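Local structure of regulatory protein (Pseudomonas aeruginosa, 5J2Y) at residues E28-W31 with S32-I36. The protein binds promoter DNA as a repressor of quorum-sensing genes and acts as a global regulator. Residues are numbered along the deposited sequence; the frame is centred on the assembly and turned at random.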
loop_
_atom_site.group_PDB
_atom_site.type_symbol
_atom_site.label_atom_id
_atom_site.label_comp_id
_atom_site.label_asym_id
_atom_site.label_seq_id
_atom_site.Cartn_x
_atom_site.Cartn_y
_atom_site.Cartn_z
ATOM N N GLU A 28 -7.360 5.111 4.578
ATOM C CA GLU A 28 -8.355 5.132 3.500
ATOM C C GLU A 28 -7.729 5.693 2.248
ATOM O O GLU A 28 -7.892 5.125 1.163
ATOM C CB GLU A 28 -9.560 5.994 3.902
ATOM C CG GLU A 28 -10.668 6.225 2.848
ATOM C CD GLU A 28 -11.235 4.955 2.207
ATOM O OE1 GLU A 28 -11.320 3.911 2.894
ATOM O OE2 GLU A 28 -11.617 5.015 1.006
ATOM N N THR A 29 -7.021 6.818 2.412
ATOM C CA THR A 29 -6.476 7.557 1.278
ATOM C C THR A 29 -5.415 6.676 0.611
ATOM O O THR A 29 -5.441 6.435 -0.564
ATOM C CB THR A 29 -5.866 8.919 1.730
ATOM O OG1 THR A 29 -6.901 9.810 2.193
ATOM C CG2 THR A 29 -5.165 9.597 0.603
ATOM N N PHE A 30 -4.521 6.139 1.416
ATOM C CA PHE A 30 -3.385 5.395 0.914
ATOM C C PHE A 30 -3.790 4.046 0.301
ATOM O O PHE A 30 -3.459 3.728 -0.866
ATOM C CB PHE A 30 -2.412 5.188 2.053
ATOM C CG PHE A 30 -1.175 4.431 1.656
ATOM C CD1 PHE A 30 -0.088 5.082 1.077
ATOM C CD2 PHE A 30 -1.093 3.104 1.887
ATOM C CE1 PHE A 30 1.046 4.397 0.747
ATOM C CE2 PHE A 30 0.023 2.408 1.551
ATOM C CZ PHE A 30 1.096 3.039 0.962
ATOM N N TRP A 31 -4.570 3.271 1.040
ATOM C CA TRP A 31 -4.878 1.926 0.571
ATOM C C TRP A 31 -5.877 1.857 -0.584
ATOM O O TRP A 31 -5.829 0.928 -1.396
ATOM C CB TRP A 31 -5.326 1.084 1.714
ATOM C CG TRP A 31 -4.238 0.793 2.572
ATOM C CD1 TRP A 31 -3.934 1.407 3.760
ATOM C CD2 TRP A 31 -3.230 -0.194 2.353
ATOM N NE1 TRP A 31 -2.787 0.857 4.299
ATOM C CE2 TRP A 31 -2.349 -0.139 3.460
ATOM C CE3 TRP A 31 -2.986 -1.124 1.326
ATOM C CZ2 TRP A 31 -1.272 -0.979 3.588
ATOM C CZ3 TRP A 31 -1.910 -1.940 1.428
ATOM C CH2 TRP A 31 -1.044 -1.868 2.568
ATOM N N SER A 32 -6.713 2.881 -0.703
ATOM C CA SER A 32 -7.730 2.867 -1.734
ATOM C C SER A 32 -7.174 3.121 -3.120
ATOM O O SER A 32 -7.828 2.771 -4.088
ATOM C CB SER A 32 -8.899 3.823 -1.397
ATOM O OG SER A 32 -8.438 5.151 -1.277
ATOM N N ARG A 33 -5.967 3.689 -3.240
ATOM C CA ARG A 33 -5.307 3.806 -4.573
ATOM C C ARG A 33 -5.121 2.464 -5.223
ATOM O O ARG A 33 -4.972 2.406 -6.438
ATOM C CB ARG A 33 -3.910 4.421 -4.493
ATOM C CG ARG A 33 -3.876 5.789 -3.874
ATOM C CD ARG A 33 -2.622 6.540 -4.261
ATOM N NE ARG A 33 -2.767 7.924 -3.795
ATOM C CZ ARG A 33 -2.274 8.390 -2.642
ATOM N NH1 ARG A 33 -1.534 7.622 -1.858
ATOM N NH2 ARG A 33 -2.490 9.649 -2.286
ATOM N N PHE A 34 -5.046 1.411 -4.390
ATOM C CA PHE A 34 -4.871 0.025 -4.830
ATOM C C PHE A 34 -6.194 -0.765 -4.838
ATOM O O PHE A 34 -6.207 -1.939 -5.147
ATOM C CB PHE A 34 -3.849 -0.706 -3.917
ATOM C CG PHE A 34 -2.545 0.034 -3.746
ATOM C CD1 PHE A 34 -1.599 0.042 -4.757
ATOM C CD2 PHE A 34 -2.250 0.692 -2.565
ATOM C CE1 PHE A 34 -0.412 0.715 -4.608
ATOM C CE2 PHE A 34 -1.073 1.395 -2.419
ATOM C CZ PHE A 34 -0.145 1.390 -3.446
ATOM N N GLY A 35 -7.301 -0.122 -4.463
ATOM C CA GLY A 35 -8.571 -0.819 -4.333
ATOM C C GLY A 35 -8.643 -1.685 -3.091
ATOM O O GLY A 35 -9.358 -2.682 -3.049
ATOM N N ILE A 36 -7.891 -1.296 -2.075
ATOM C CA ILE A 36 -7.832 -2.020 -0.832
ATOM C C ILE A 36 -8.554 -1.179 0.226
ATOM O O ILE A 36 -8.299 0.006 0.382
ATOM C CB ILE A 36 -6.368 -2.275 -0.450
ATOM C CG1 ILE A 36 -5.754 -3.266 -1.426
ATOM C CG2 ILE A 36 -6.230 -2.869 0.950
ATOM C CD1 ILE A 36 -4.228 -3.318 -1.368
#
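Trp31 O is gripped by two backbone N-H groups where helix 27-32 ends. Phe34 N lies 3.1 Å from Trp31 O and Ile36 N also 3.1 Å from Trp31 O. The two donors come from opposite faces of the carbonyl plane. Gly35, with its positive phi of 75°, brings Ile36 N round to Trp31 O. With the bond from Gly35 N to Ser32 O, 3.0 Å, this makes a Schellman motif. Phe34 N is an extra donor, three residues along from Trp31. Glu28 O takes two donors from one residue. Ser32 N gives the helical bond, and Ser32 OG gives a hydrogen bond to Glu28 O, short as modelled at 2.5 Å. The hydroxyl can fold back there because OG sits between the backbone N and the carbonyl carbon (chi1 60°). OG also has a weak bond with Arg75.

Phe34 and Ile36 pack back on the rings of the last turn. Phe34 points the CE2 corner of its ring at a face of Phe30, an edge-to-face pair with planes 69° apart. Ile36 lays CD1 against the edge of the Trp31 indole, 3.7 Å from Trp31 CE3. Arg33 runs back alongside Thr29, and a face of its guanidinium lies over Thr29 O. Its NH1 forms a salt bridge with Glu25, while Trp31 NE1 is hydrogen-bonded to Glu45 on helix 38-45.

The turn joins helices 27-32 and 38-45 within the helix-turn-helix domain, close to the bound DNA. Its chemistry is that of a helix C-cap: Trp31 O and Glu28 O each take two donors, and Phe34 and Ile36 pack on the buried Phe30 and Trp31.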